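PDB 3OLO: Two-component sensor histidine kinase from Nostoc sp., which probably senses a signal through its PAS domain and passes it on by ATP-dependent histidine autophosphorylation in a two-component pathway. Local coordinates for residues Met45-Arg50 and Ser89-Leu94. Sequence-based numbering, arbitrary orientation.
Sequences MTEYSR and SGRIFL
The carboxylate of E47 meets the hairpin turn at S89 and R91, giving OE1 to the serine and OE2 to the arginine. OE1 takes two hydrogen bonds from S89: the hydroxyl OG donates at 2.6 Å on the syn side, near the carboxylate plane, and the backbone N donates at 3.2 Å from the anti side. OG of S87 also bonds OE1, so three groups of the turn converge on one oxygen. OE2 forms a salt bridge with NE of R91 (3.0 Å), bent to 136° at the hydrogen. R91 NH2 lies 4.1 Å from E47 OE2, leaving a single-nitrogen contact; the 73° between carboxylate and guanidinium planes is consistent with the absence of a flat two-pronged pair. A water accepting from R91 NH2 and donating weakly to E47 OE2 adds a second link. E47 leaves helix 40-46 with positive phi, and its side chain, extended beyond CG, spans the gap to the turn. With an alanine in place of E47, S89 N and OG would probably lose this acceptor and R91 its carboxylate mate. Deeper in, M45, a selenomethionine, lies against F93: CG anti to the backbone N (chi1 176°) brings that methylene to 3.6 Å from CE2, while SE sits at the ring's edge, 5.4 Å from the centroid, a Met-aromatic contact. Y85 of strand 78-86 touches both side chains. T46 and Q88 share a backbone bond, and side-chain NE2 of Q88 bonds E47 O. The contact ties the end of helix 40-46 to the turn between strands 78-86 and 92-104 in the five-stranded antiparallel sheet of the PAS fold.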
HETATM    1  N   MSE A  45      -7.889   8.841   9.434  1.00 24.44           N
HETATM    2  CA  MSE A  45      -9.202   9.172   8.890  1.00 28.26           C
HETATM    3  C   MSE A  45     -10.320   8.877   9.888  1.00 27.18           C
HETATM    4  O   MSE A  45     -11.243   9.676  10.081  1.00 23.93           O
HETATM    5  CB  MSE A  45      -9.453   8.379   7.608  1.00 25.10           C
HETATM    6  CG  MSE A  45     -10.829   8.593   7.019  1.00 33.21           C
HETATM    7 SE   MSE A  45     -11.109   7.486   5.407  0.76 36.66          SE
HETATM    8  CE  MSE A  45     -11.100   5.736   6.212  1.00 28.06           C
ATOM      9  N   THR A  46     -10.246   7.715  10.511  1.00 21.62           N
ATOM     10  CA  THR A  46     -11.281   7.301  11.445  1.00 25.81           C
ATOM     11  C   THR A  46     -11.051   7.907  12.839  1.00 29.98           C
ATOM     12  O   THR A  46     -11.963   7.938  13.659  1.00 30.64           O
ATOM     13  CB  THR A  46     -11.283   5.787  11.600  1.00 22.07           C
ATOM     14  OG1 THR A  46     -10.049   5.385  12.217  1.00 25.31           O
ATOM     15  CG2 THR A  46     -11.428   5.105  10.248  1.00 23.90           C
ATOM     16  N   GLU A  47      -9.820   8.352  13.091  1.00 23.32           N
ATOM     17  CA  GLU A  47      -9.424   9.020  14.339  1.00 29.33           C
ATOM     18  C   GLU A  47      -9.338   8.069  15.517  1.00 28.47           C
ATOM     19  O   GLU A  47      -9.271   8.499  16.659  1.00 30.92           O
ATOM     20  CB  GLU A  47     -10.346  10.201  14.664  1.00 27.92           C
ATOM     21  CG  GLU A  47     -10.427  11.173  13.507  1.00 31.31           C
ATOM     22  CD  GLU A  47     -11.193  12.412  13.836  1.00 37.82           C
ATOM     23  OE1 GLU A  47     -12.317  12.284  14.365  1.00 36.83           O
ATOM     24  OE2 GLU A  47     -10.671  13.513  13.563  1.00 36.35           O
ATOM     25  N   TYR A  48      -9.313   6.776  15.222  1.00 30.50           N
ATOM     26  CA  TYR A  48      -9.081   5.760  16.233  1.00 31.99           C
ATOM     27  C   TYR A  48      -7.641   5.292  16.181  1.00 34.00           C
ATOM     28  O   TYR A  48      -7.016   5.309  15.132  1.00 33.80           O
ATOM     29  CB  TYR A  48      -9.992   4.573  15.991  1.00 29.83           C
ATOM     30  CG  TYR A  48     -11.429   4.860  16.304  1.00 27.58           C
ATOM     31  CD1 TYR A  48     -11.913   4.721  17.595  1.00 25.37           C
ATOM     32  CD2 TYR A  48     -12.306   5.262  15.305  1.00 24.89           C
ATOM     33  CE1 TYR A  48     -13.230   4.984  17.887  1.00 31.23           C
ATOM     34  CE2 TYR A  48     -13.621   5.523  15.585  1.00 29.24           C
ATOM     35  CZ  TYR A  48     -14.075   5.385  16.880  1.00 25.82           C
ATOM     36  OH  TYR A  48     -15.372   5.646  17.145  1.00 27.30           O
ATOM     37  N   SER A  49      -7.117   4.878  17.323  1.00 32.98           N
ATOM     38  CA  SER A  49      -5.767   4.359  17.373  1.00 31.99           C
ATOM     39  C   SER A  49      -5.787   2.973  16.754  1.00 32.96           C
ATOM     40  O   SER A  49      -6.851   2.366  16.602  1.00 31.78           O
ATOM     41  CB  SER A  49      -5.286   4.269  18.817  1.00 34.26           C
ATOM     42  OG  SER A  49      -5.867   3.141  19.448  1.00 38.23           O
ATOM     43  N   ARG A  50      -4.611   2.473  16.401  1.00 28.45           N
ATOM     44  CA  ARG A  50      -4.519   1.181  15.747  1.00 28.27           C
ATOM     45  C   ARG A  50      -5.038   0.114  16.688  1.00 27.72           C
ATOM     46  O   ARG A  50      -5.760  -0.775  16.278  1.00 32.70           O
ATOM     47  CB  ARG A  50      -3.081   0.858  15.345  1.00 28.45           C
ATOM     48  CG  ARG A  50      -2.913  -0.591  14.859  1.00 35.09           C
ATOM     49  CD  ARG A  50      -1.594  -0.844  14.133  1.00 27.62           C
ATOM     50  NE  ARG A  50      -1.593  -0.308  12.776  1.00 34.11           N
ATOM     51  CZ  ARG A  50      -1.020   0.835  12.412  1.00 38.11           C
ATOM     52  NH1 ARG A  50      -0.391   1.589  13.304  1.00 38.01           N
ATOM     53  NH2 ARG A  50      -1.069   1.223  11.149  1.00 32.93           N
ATOM     54  N   SER A  89     -14.068  11.386  16.883  1.00 28.35           N
ATOM     55  CA  SER A  89     -14.524  12.670  17.421  1.00 27.95           C
ATOM     56  C   SER A  89     -15.924  13.055  16.931  1.00 32.47           C
ATOM     57  O   SER A  89     -16.392  14.169  17.160  1.00 34.48           O
ATOM     58  CB  SER A  89     -13.526  13.775  17.090  1.00 33.82           C
ATOM     59  OG  SER A  89     -13.551  14.081  15.715  1.00 34.88           O
ATOM     60  N   GLY A  90     -16.592  12.133  16.252  1.00 36.46           N
ATOM     61  CA  GLY A  90     -17.968  12.344  15.849  1.00 34.77           C
ATOM     62  C   GLY A  90     -18.134  13.033  14.508  1.00 36.36           C
ATOM     63  O   GLY A  90     -19.210  13.530  14.207  1.00 36.64           O
ATOM     64  N   ARG A  91     -17.085  13.082  13.695  1.00 36.19           N
ATOM     65  CA  ARG A  91     -17.236  13.627  12.352  1.00 37.73           C
ATOM     66  C   ARG A  91     -17.983  12.607  11.513  1.00 37.53           C
ATOM     67  O   ARG A  91     -17.705  11.410  11.587  1.00 31.77           O
ATOM     68  CB  ARG A  91     -15.886  13.937  11.708  1.00 36.67           C
ATOM     69  CG  ARG A  91     -14.987  14.861  12.522  1.00 50.79           C
ATOM     70  CD  ARG A  91     -13.555  14.839  11.970  1.00 62.97           C
ATOM     71  NE  ARG A  91     -12.608  15.616  12.773  1.00 52.85           N
ATOM     72  CZ  ARG A  91     -12.379  16.915  12.611  1.00 56.40           C
ATOM     73  NH1 ARG A  91     -13.040  17.599  11.686  1.00 56.35           N
ATOM     74  NH2 ARG A  91     -11.499  17.540  13.380  1.00 60.15           N
ATOM     75  N   ILE A  92     -18.952  13.085  10.740  1.00 33.55           N
ATOM     76  CA  ILE A  92     -19.638  12.264   9.757  1.00 38.71           C
ATOM     77  C   ILE A  92     -19.200  12.741   8.378  1.00 36.50           C
ATOM     78  O   ILE A  92     -19.340  13.919   8.055  1.00 37.29           O
ATOM     79  CB  ILE A  92     -21.162  12.425   9.850  1.00 45.04           C
ATOM     80  CG1 ILE A  92     -21.653  12.182  11.286  1.00 48.39           C
ATOM     81  CG2 ILE A  92     -21.854  11.490   8.860  1.00 42.01           C
ATOM     82  CD1 ILE A  92     -21.637  10.738  11.717  1.00 49.39           C
ATOM     83  N   PHE A  93     -18.672  11.840   7.561  1.00 33.07           N
ATOM     84  CA  PHE A  93     -18.203  12.230   6.239  1.00 37.89           C
ATOM     85  C   PHE A  93     -18.440  11.129   5.203  1.00 39.63           C
ATOM     86  O   PHE A  93     -18.449   9.941   5.530  1.00 34.65           O
ATOM     87  CB  PHE A  93     -16.717  12.627   6.294  1.00 34.35           C
ATOM     88  CG  PHE A  93     -15.827  11.593   6.940  1.00 33.51           C
ATOM     89  CD1 PHE A  93     -15.748  11.493   8.324  1.00 31.75           C
ATOM     90  CD2 PHE A  93     -15.062  10.729   6.162  1.00 28.35           C
ATOM     91  CE1 PHE A  93     -14.930  10.552   8.923  1.00 27.52           C
ATOM     92  CE2 PHE A  93     -14.238   9.787   6.751  1.00 34.83           C
ATOM     93  CZ  PHE A  93     -14.169   9.692   8.134  1.00 26.89           C
ATOM     94  N   LEU A  94     -18.647  11.537   3.955  1.00 36.94           N
ATOM     95  CA  LEU A  94     -18.811  10.591   2.861  1.00 31.33           C
ATOM     96  C   LEU A  94     -17.458  10.051   2.414  1.00 37.59           C
ATOM     97  O   LEU A  94     -16.487  10.801   2.313  1.00 35.21           O
ATOM     98  CB  LEU A  94     -19.493  11.278   1.691  1.00 41.90           C
ATOM     99  CG  LEU A  94     -19.966  10.386   0.552  1.00 46.27           C
ATOM    100  CD1 LEU A  94     -21.045   9.422   1.028  1.00 44.12           C
ATOM    101  CD2 LEU A  94     -20.474  11.256  -0.583  1.00 51.30           C
TER
HETATM  102  O   HOH W   1     -10.756  16.095  15.761  1.00 50.33           O